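Local coordinates for protein dihydropyrimidinase (Dictyostelium discoideum, PDB 2FTW) that catalyses the reversible hydrolytic ring opening of dihydropyrimidines such as 5,6-dihydrouracil, the second step of reductive pyrimidine degradation, using two zinc ions per subunit, at residues A[105-109]-A[110-114]; A[196-199]-A[200-204]; A[258-262]-A[263-267]; A[286-289]-A[290-294]. One frame throughout, in Å; residues are numbered along the deposited sequence.

Interaction 1. Residues A[105-109]-A[110-114]; sequences RGQSL and LEAYD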
# COMPACT_ATOMS: atom_id res chain seq x y z
N ARG A 105 -31.94 -20.27 -16.81
CA ARG A 105 -32.42 -18.97 -17.26
C ARG A 105 -33.89 -19.06 -17.61
O ARG A 105 -34.33 -19.99 -18.28
CB ARG A 105 -31.63 -18.46 -18.47
CG ARG A 105 -30.16 -18.22 -18.20
CD ARG A 105 -29.62 -17.18 -19.17
NE ARG A 105 -29.87 -15.82 -18.68
CZ ARG A 105 -29.91 -14.72 -19.44
NH1 ARG A 105 -30.15 -13.55 -18.87
NH2 ARG A 105 -29.71 -14.79 -20.75
N GLY A 106 -34.67 -18.09 -17.14
CA GLY A 106 -36.11 -18.09 -17.35
C GLY A 106 -36.87 -19.01 -16.42
O GLY A 106 -38.11 -18.99 -16.43
N GLN A 107 -36.18 -19.81 -15.60
CA GLN A 107 -36.85 -20.66 -14.61
C GLN A 107 -37.17 -19.90 -13.31
O GLN A 107 -36.33 -19.14 -12.81
CB GLN A 107 -36.00 -21.89 -14.28
CG GLN A 107 -36.76 -22.93 -13.46
CD GLN A 107 -35.87 -24.00 -12.83
OE1 GLN A 107 -34.64 -23.93 -12.89
NE2 GLN A 107 -36.50 -24.99 -12.21
N SER A 108 -38.37 -20.13 -12.76
CA SER A 108 -38.76 -19.62 -11.43
C SER A 108 -37.78 -20.05 -10.32
O SER A 108 -37.37 -21.22 -10.25
CB SER A 108 -40.15 -20.13 -11.06
OG SER A 108 -40.57 -19.63 -9.81
N LEU A 109 -37.42 -19.10 -9.46
CA LEU A 109 -36.51 -19.38 -8.33
C LEU A 109 -37.16 -20.30 -7.31
O LEU A 109 -36.50 -21.14 -6.70
CB LEU A 109 -36.10 -18.09 -7.60
CG LEU A 109 -35.61 -16.86 -8.35
CD1 LEU A 109 -35.06 -15.87 -7.32
CD2 LEU A 109 -34.55 -17.18 -9.40
N LEU A 110 -38.46 -20.11 -7.11
CA LEU A 110 -39.23 -20.91 -6.17
C LEU A 110 -39.31 -22.37 -6.60
O LEU A 110 -39.21 -23.26 -5.78
CB LEU A 110 -40.65 -20.34 -6.01
CG LEU A 110 -40.76 -18.88 -5.55
CD1 LEU A 110 -42.21 -18.39 -5.62
CD2 LEU A 110 -40.21 -18.72 -4.14
N GLU A 111 -39.53 -22.61 -7.88
CA GLU A 111 -39.56 -23.96 -8.44
C GLU A 111 -38.18 -24.61 -8.36
O GLU A 111 -38.07 -25.81 -8.11
CB GLU A 111 -40.05 -23.92 -9.89
CG GLU A 111 -41.51 -23.45 -10.03
CD GLU A 111 -41.95 -23.18 -11.48
OE1 GLU A 111 -41.20 -23.53 -12.43
OE2 GLU A 111 -43.05 -22.61 -11.67
N ALA A 112 -37.14 -23.81 -8.58
CA ALA A 112 -35.75 -24.28 -8.48
C ALA A 112 -35.40 -24.56 -7.02
O ALA A 112 -34.85 -25.62 -6.71
CB ALA A 112 -34.80 -23.25 -9.08
N TYR A 113 -35.78 -23.64 -6.13
CA TYR A 113 -35.66 -23.86 -4.69
C TYR A 113 -36.37 -25.14 -4.24
O TYR A 113 -35.82 -25.89 -3.44
CB TYR A 113 -36.24 -22.67 -3.92
CG TYR A 113 -36.24 -22.84 -2.41
CD1 TYR A 113 -37.29 -23.50 -1.76
CD2 TYR A 113 -35.20 -22.35 -1.64
CE1 TYR A 113 -37.29 -23.66 -0.38
CE2 TYR A 113 -35.19 -22.49 -0.25
CZ TYR A 113 -36.24 -23.15 0.37
OH TYR A 113 -36.25 -23.30 1.74
N ASP A 114 -37.59 -25.38 -4.75
CA ASP A 114 -38.36 -26.56 -4.37
C ASP A 114 -37.63 -27.82 -4.79
O ASP A 114 -37.61 -28.81 -4.06
CB ASP A 114 -39.76 -26.56 -5.02
CG ASP A 114 -40.75 -25.66 -4.29
OD1 ASP A 114 -40.41 -25.10 -3.23
OD2 ASP A 114 -41.88 -25.51 -4.79
O HOH W 1 -39.23 -25.33 -13.12
O HOH W 2 -40.40 -21.78 -13.98
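Ser108 and Glu111 meet where a loop turns into a helix, and the contact divides into a firm inner side and a watery outer one. On the inner side the backbone does the gripping: Ala112 N donates to Ser108 O at 3.1 Å, and Tyr113 N follows with a straighter bond to Leu109 O, 2.7 Å long at 165°. Leu109 and Tyr113 are buried here, both packing on Leu148 of helix 139-151 and on strand 127-132.

The outer side is looser. The side chain of Glu111, extended beyond CG, runs alongside Ser108, bringing its CD to 3.6 Å from Ser108 CB. Its OE1 then binds two waters, one of which takes the N-H of Gln107 NE2 and the other that of Ser108 N. Two waters thus bridge the carboxylate to the loop. Gln107 stretches out until its OE1 lies 3.9 Å from Ala112 CB, while that same oxygen accepts from Thr104 N.

Ser108 OG swings anti to its own N (chi1 -178°) and pairs with Glu144 OE2, whose other oxygen accepts from Leu109 N; a carboxylate from the neighbouring helix thus serves the first turn. Ser108 holds the N-cap position of helix 109-121, which follows strand 94-101 and precedes strand 127-132, the strand-helix-strand succession expected of a (beta-alpha)8 barrel.

Interaction 2. Residues A[196-199]-A[200-204]; sequences DMVF and EGQKK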
# COMPACT_ATOMS: atom_id res chain seq x y z
N ASP A 196 -16.70 -10.63 -19.99
CA ASP A 196 -16.33 -10.27 -21.36
C ASP A 196 -14.88 -10.62 -21.70
O ASP A 196 -14.59 -11.07 -22.80
CB ASP A 196 -16.55 -8.78 -21.63
CG ASP A 196 -18.02 -8.42 -21.84
OD1 ASP A 196 -18.85 -9.35 -21.93
OD2 ASP A 196 -18.33 -7.21 -21.96
N MET A 197 -13.99 -10.38 -20.76
CA MET A 197 -12.58 -10.70 -20.95
C MET A 197 -12.28 -12.20 -20.84
O MET A 197 -11.37 -12.70 -21.49
CB MET A 197 -11.75 -9.90 -19.95
CG MET A 197 -11.78 -8.39 -20.21
SD MET A 197 -10.98 -7.98 -21.80
CE MET A 197 -9.28 -8.29 -21.38
N VAL A 198 -13.03 -12.92 -20.01
CA VAL A 198 -12.90 -14.38 -19.88
C VAL A 198 -13.29 -15.04 -21.21
O VAL A 198 -12.69 -16.03 -21.63
CB VAL A 198 -13.81 -14.93 -18.74
CG1 VAL A 198 -14.04 -16.46 -18.85
CG2 VAL A 198 -13.23 -14.57 -17.38
N PHE A 199 -14.31 -14.47 -21.84
CA PHE A 199 -14.82 -14.93 -23.14
C PHE A 199 -13.83 -14.65 -24.28
O PHE A 199 -13.59 -15.51 -25.15
CB PHE A 199 -16.16 -14.25 -23.40
CG PHE A 199 -16.75 -14.53 -24.74
CD1 PHE A 199 -16.45 -13.71 -25.83
CD2 PHE A 199 -17.66 -15.57 -24.91
CE1 PHE A 199 -17.02 -13.95 -27.07
CE2 PHE A 199 -18.23 -15.82 -26.16
CZ PHE A 199 -17.91 -15.00 -27.24
N GLU A 200 -13.25 -13.45 -24.30
CA GLU A 200 -12.22 -13.14 -25.31
C GLU A 200 -10.94 -13.95 -25.11
O GLU A 200 -10.26 -14.26 -26.09
CB GLU A 200 -11.90 -11.65 -25.31
CG GLU A 200 -13.07 -10.76 -25.70
CD GLU A 200 -13.57 -10.98 -27.10
OE1 GLU A 200 -12.80 -11.46 -27.97
OE2 GLU A 200 -14.76 -10.66 -27.35
N GLY A 201 -10.59 -14.23 -23.86
CA GLY A 201 -9.41 -15.02 -23.53
C GLY A 201 -9.56 -16.50 -23.87
O GLY A 201 -8.59 -17.17 -24.23
N GLN A 202 -10.78 -17.03 -23.70
CA GLN A 202 -11.08 -18.41 -24.11
C GLN A 202 -10.97 -18.54 -25.63
O GLN A 202 -10.35 -19.47 -26.12
CB GLN A 202 -12.47 -18.82 -23.64
CG GLN A 202 -12.51 -19.09 -22.16
CD GLN A 202 -13.91 -19.35 -21.62
OE1 GLN A 202 -14.93 -18.88 -22.16
NE2 GLN A 202 -13.96 -20.08 -20.52
N LYS A 203 -11.55 -17.58 -26.35
CA LYS A 203 -11.43 -17.50 -27.83
C LYS A 203 -9.97 -17.43 -28.29
O LYS A 203 -9.56 -18.13 -29.22
CB LYS A 203 -12.20 -16.27 -28.35
CG LYS A 203 -12.33 -16.18 -29.87
CD LYS A 203 -13.22 -15.00 -30.31
CE LYS A 203 -12.97 -14.63 -31.79
NZ LYS A 203 -13.34 -15.71 -32.76
N LYS A 204 -9.18 -16.59 -27.62
CA LYS A 204 -7.77 -16.43 -27.94
C LYS A 204 -6.95 -17.70 -27.70
O LYS A 204 -6.14 -18.09 -28.53
CB LYS A 204 -7.17 -15.31 -27.11
CG LYS A 204 -5.73 -14.99 -27.50
CD LYS A 204 -5.11 -13.98 -26.59
CE LYS A 204 -3.76 -13.52 -27.14
NZ LYS A 204 -3.05 -12.68 -26.14
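Phe199, Glu200 and Gln202 dominate this stretch of alpha-helix 195-207, part of the (beta-alpha)8-barrel domain. Four successive i to i+4 bonds hold the backbone; in the last, Lys203 N reaches Phe199 O at 3.1 Å and 168°.

Phe199 and Glu200 are sequence neighbours whose ring edge and carboxylate nevertheless meet. The glutamate chain is bent at chi2 (-63°), which carries its carboxylate back beside the ring: OE2 lies in the ring plane at the edge, 3.8 Å from Phe199 CD1, where the carbon-bound hydrogens carry a slight positive charge. The two planes stand 74° apart. Lower down, Glu200 CG leans on Asp196 O at 3.3 Å, so its aliphatic part rests on the preceding turn. Tyr175 of the second subunit packs on Glu200, placing this side of the helix near the subunit boundary, whereas Phe199 lies against Asn165 of its own chain.

Gln202 occupies another side of the helix. It runs side by side with Val198, both pointing the same way, and Arg220 touches both side chains. Val198 is about 7 Å, side chain to side chain, from the zinc ligand His191, consistent with this side facing toward the metal site. CD and NE2 of Gln202 both lie 4.0 Å from Val198 CG1, while Gln202 CG sits 3.1 Å from Val198 O.

Interaction 3. Residues A[258-262]-A[263-267]; sequences CKHRK and EGVRV
The guanidinium of Arg261 has Val267 O over one face, 3.1 Å above the plane and close to its centre. The oxygen lies at too poor an angle for NE to make a hydrogen bond with it; NH1 instead makes a salt bridge with Asp320. The chain crosses the valine on its way, with Arg261 CG pressed to 3.3 Å from Val267 CG1. That methyl lies between the valine's own N and carbonyl carbon (chi1 53°), which turns it onto the arginine stem.

The imidazole of His260 carries Lys259 CE on one face, toward the rim, and has Val265 CG2 at its edge near the ring plane. Its ND1 is linked to Glu263 OE2 through a water, held only weakly at the carboxylate, while NE2 pairs with Asn230 OD1, an acceptor also used by Lys259 NZ. Further back, the CB atoms of His260 and Val265 are 4.0 Å apart, and Ile233 of helix 223-239 touches both side chains.

Backbone bonds close the turn. Val265 N donates to His260 O at 3.1 Å, and Gly264 N to Arg261 O at 2.8 Å, approaching from above the carbonyl plane. A water spans Arg261 O and Val265 O. With Gly264 at positive phi (96°), this is a Schellman motif, ending helix 251-262 and leading the chain toward strand 267-269 in the barrel domain.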
# COMPACT_ATOMS: atom_id res chain seq x y z
N CYS A 258 -9.01 -6.14 0.92
CA CYS A 258 -8.33 -5.52 2.06
C CYS A 258 -8.37 -4.00 1.92
O CYS A 258 -8.70 -3.30 2.87
CB CYS A 258 -6.90 -6.02 2.12
SG CYS A 258 -5.84 -5.21 3.30
N LYS A 259 -8.03 -3.52 0.72
CA LYS A 259 -8.04 -2.10 0.42
C LYS A 259 -9.36 -1.43 0.79
O LYS A 259 -9.38 -0.48 1.57
CB LYS A 259 -7.74 -1.90 -1.07
CG LYS A 259 -7.91 -0.45 -1.58
CD LYS A 259 -7.89 -0.40 -3.10
CE LYS A 259 -9.16 -0.98 -3.73
NZ LYS A 259 -9.17 -0.88 -5.24
N HIS A 260 -10.46 -1.91 0.20
CA HIS A 260 -11.80 -1.40 0.52
C HIS A 260 -12.23 -1.58 1.99
O HIS A 260 -12.86 -0.69 2.57
CB HIS A 260 -12.85 -2.09 -0.36
CG HIS A 260 -12.80 -1.69 -1.80
ND1 HIS A 260 -13.32 -0.50 -2.26
CD2 HIS A 260 -12.35 -2.35 -2.90
CE1 HIS A 260 -13.16 -0.43 -3.57
NE2 HIS A 260 -12.58 -1.54 -3.98
N ARG A 261 -11.93 -2.73 2.59
CA ARG A 261 -12.35 -2.96 3.99
C ARG A 261 -11.75 -1.95 4.95
O ARG A 261 -12.43 -1.48 5.87
CB ARG A 261 -11.96 -4.34 4.47
CG ARG A 261 -12.85 -5.38 3.93
CD ARG A 261 -12.55 -6.72 4.48
NE ARG A 261 -13.44 -7.07 5.58
CZ ARG A 261 -13.76 -8.31 5.91
NH1 ARG A 261 -13.25 -9.33 5.22
NH2 ARG A 261 -14.58 -8.55 6.93
N LYS A 262 -10.48 -1.64 4.72
CA LYS A 262 -9.73 -0.64 5.44
C LYS A 262 -10.47 0.70 5.51
O LYS A 262 -10.50 1.35 6.55
CB LYS A 262 -8.40 -0.42 4.72
CG LYS A 262 -7.28 0.04 5.61
CD LYS A 262 -5.93 -0.04 4.90
CE LYS A 262 -5.42 -1.48 4.75
NZ LYS A 262 -4.42 -1.61 3.62
N GLU A 263 -11.08 1.09 4.39
CA GLU A 263 -11.80 2.36 4.32
C GLU A 263 -13.19 2.22 4.93
O GLU A 263 -13.95 3.17 4.94
CB GLU A 263 -11.90 2.84 2.87
CG GLU A 263 -10.57 2.85 2.12
CD GLU A 263 -10.67 3.48 0.73
OE1 GLU A 263 -10.97 4.69 0.64
OE2 GLU A 263 -10.45 2.76 -0.26
N GLY A 264 -13.50 1.02 5.44
CA GLY A 264 -14.74 0.76 6.16
C GLY A 264 -15.84 0.18 5.31
O GLY A 264 -16.98 0.07 5.77
N VAL A 265 -15.53 -0.20 4.06
CA VAL A 265 -16.55 -0.79 3.18
C VAL A 265 -17.00 -2.14 3.74
O VAL A 265 -16.19 -2.90 4.28
CB VAL A 265 -16.04 -0.93 1.71
CG1 VAL A 265 -17.07 -1.61 0.82
CG2 VAL A 265 -15.70 0.42 1.13
N ARG A 266 -18.30 -2.41 3.63
CA ARG A 266 -18.92 -3.65 4.14
C ARG A 266 -18.83 -4.78 3.10
O ARG A 266 -19.78 -5.07 2.36
CB ARG A 266 -20.37 -3.39 4.54
CG ARG A 266 -21.06 -4.53 5.28
CD ARG A 266 -20.36 -4.94 6.57
NE ARG A 266 -20.22 -3.81 7.50
CZ ARG A 266 -21.17 -3.39 8.33
NH1 ARG A 266 -22.36 -3.99 8.36
NH2 ARG A 266 -20.94 -2.35 9.12
N VAL A 267 -17.65 -5.40 3.04
CA VAL A 267 -17.36 -6.50 2.12
C VAL A 267 -16.80 -7.68 2.93
O VAL A 267 -16.03 -7.50 3.88
CB VAL A 267 -16.39 -6.07 0.96
CG1 VAL A 267 -15.13 -5.44 1.51
CG2 VAL A 267 -16.03 -7.23 0.04
O HOH W 3 -13.23 1.99 -0.64
O HOH W 4 -14.84 -2.89 6.49

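Interaction 4. Residues A[286-289]-A[290-294]; sequences HDWR and HAAAF
Asp287 is the N-cap of the short helix 288-292, and its carboxylate makes the capping bond. OD1 accepts from His290 N at 3.1 Å through its anti lone pair, the one away from OD2. The side chain can fold over the helix start because CG stands anti to the backbone N (chi1 -168°). The Asp287 and His290 side chains cross at about a right angle, and the imidazole is carried off to meet Phe424 edge-to-face.

The main chain of Asp287 serves the same turn, its O accepting from Ala291 N. One residue on, Ala292 N points to Trp288 O in a short, nearly linear bond of 2.8 Å and 173°. The indole of Trp288 then bends over this turn: Ala292 CB sits 3.5 Å from the centroid of the six-membered ring, 16° off the normal, in a CH-pi contact whose nearest ring atom is Trp288 CH2. Arg289, bent at chi2 (-89°), lays NH1 3.5 Å from Ala293 CB, while Phe424 packs on both residues. Arg490 of the second subunit, the last modelled residue of that chain, packs on Trp288 and Ala291.

Polar and apolar forces thus divide the work. A carboxylate at the N-terminal end accepts the His290 N-H in the first turn and probably gains from the helix dipole, whereas the Ala292 methyl, set over the indole face, adds an apolar CH-pi contribution.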
# COMPACT_ATOMS: atom_id res chain seq x y z
N HIS A 286 1.87 -33.10 -17.28
CA HIS A 286 1.91 -33.76 -18.59
C HIS A 286 0.76 -34.77 -18.77
O HIS A 286 0.32 -35.02 -19.90
CB HIS A 286 3.29 -34.38 -18.83
CG HIS A 286 4.37 -33.36 -19.02
ND1 HIS A 286 4.88 -32.60 -17.99
CD2 HIS A 286 5.03 -32.96 -20.14
CE1 HIS A 286 5.81 -31.78 -18.45
NE2 HIS A 286 5.92 -31.98 -19.75
N ASP A 287 0.26 -35.32 -17.68
CA ASP A 287 -0.93 -36.17 -17.73
C ASP A 287 -2.21 -35.32 -17.86
O ASP A 287 -2.51 -34.50 -16.98
CB ASP A 287 -0.99 -37.06 -16.49
CG ASP A 287 -2.01 -38.16 -16.60
OD1 ASP A 287 -3.20 -37.89 -16.36
OD2 ASP A 287 -1.62 -39.31 -16.91
N TRP A 288 -2.95 -35.51 -18.95
CA TRP A 288 -4.19 -34.75 -19.19
C TRP A 288 -5.20 -34.94 -18.06
O TRP A 288 -5.83 -33.97 -17.61
CB TRP A 288 -4.85 -35.13 -20.53
CG TRP A 288 -5.91 -34.15 -20.88
CD1 TRP A 288 -5.76 -33.01 -21.61
CD2 TRP A 288 -7.28 -34.17 -20.46
NE1 TRP A 288 -6.94 -32.33 -21.70
CE2 TRP A 288 -7.90 -33.01 -20.99
CE3 TRP A 288 -8.05 -35.05 -19.69
CZ2 TRP A 288 -9.24 -32.72 -20.78
CZ3 TRP A 288 -9.40 -34.75 -19.49
CH2 TRP A 288 -9.97 -33.60 -20.03
N ARG A 289 -5.37 -36.18 -17.61
CA ARG A 289 -6.36 -36.49 -16.58
C ARG A 289 -6.08 -35.70 -15.30
O ARG A 289 -6.98 -35.09 -14.72
CB ARG A 289 -6.40 -38.00 -16.30
CG ARG A 289 -7.62 -38.47 -15.49
CD ARG A 289 -7.37 -38.42 -13.97
NE ARG A 289 -8.51 -38.89 -13.19
CZ ARG A 289 -9.55 -38.14 -12.80
NH1 ARG A 289 -9.65 -36.86 -13.13
NH2 ARG A 289 -10.52 -38.69 -12.06
N HIS A 290 -4.83 -35.74 -14.87
CA HIS A 290 -4.41 -35.07 -13.65
C HIS A 290 -4.63 -33.56 -13.79
O HIS A 290 -5.20 -32.92 -12.90
CB HIS A 290 -2.94 -35.38 -13.38
CG HIS A 290 -2.47 -35.01 -12.01
ND1 HIS A 290 -2.13 -33.72 -11.67
CD2 HIS A 290 -2.27 -35.76 -10.90
CE1 HIS A 290 -1.74 -33.68 -10.41
NE2 HIS A 290 -1.82 -34.91 -9.92
N ALA A 291 -4.19 -33.02 -14.92
CA ALA A 291 -4.33 -31.59 -15.22
C ALA A 291 -5.78 -31.12 -15.20
O ALA A 291 -6.12 -30.16 -14.49
CB ALA A 291 -3.68 -31.26 -16.55
N ALA A 292 -6.63 -31.78 -15.98
CA ALA A 292 -8.07 -31.47 -16.06
C ALA A 292 -8.81 -31.60 -14.72
O ALA A 292 -9.83 -30.93 -14.50
CB ALA A 292 -8.73 -32.36 -17.09
N ALA A 293 -8.32 -32.46 -13.83
CA ALA A 293 -8.94 -32.66 -12.52
C ALA A 293 -8.86 -31.45 -11.58
O ALA A 293 -9.61 -31.38 -10.60
CB ALA A 293 -8.31 -33.84 -11.84
N PHE A 294 -7.95 -30.52 -11.85
CA PHE A 294 -7.80 -29.34 -10.99
C PHE A 294 -8.51 -28.12 -11.56
O PHE A 294 -8.44 -27.03 -10.96
CB PHE A 294 -6.32 -29.04 -10.77
CG PHE A 294 -5.65 -29.95 -9.78
CD1 PHE A 294 -5.39 -31.27 -10.10
CD2 PHE A 294 -5.23 -29.48 -8.55
CE1 PHE A 294 -4.74 -32.11 -9.21
CE2 PHE A 294 -4.58 -30.31 -7.67
CZ PHE A 294 -4.34 -31.64 -8.00

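Along the chain from the N terminus the four contacts come strictly in series; each lies within one continuous stretch, none closes a long loop, and none nests within or crosses another. Interaction 1 starts helix 109-121 after strand 94-101, interaction 2 lies within helix 195-207, interaction 3 ends helix 251-262 on the way to strand 267-269, and interaction 4 caps and spans the short helix 288-292. Together they sample a helix's beginning, body and end. None touches another: the nearest atoms of interactions 1 and 2 are about 12 Å apart. Interactions 2 and 4 both meet the second subunit, while interaction 3 lies against the third, linking local turns to the tetramer.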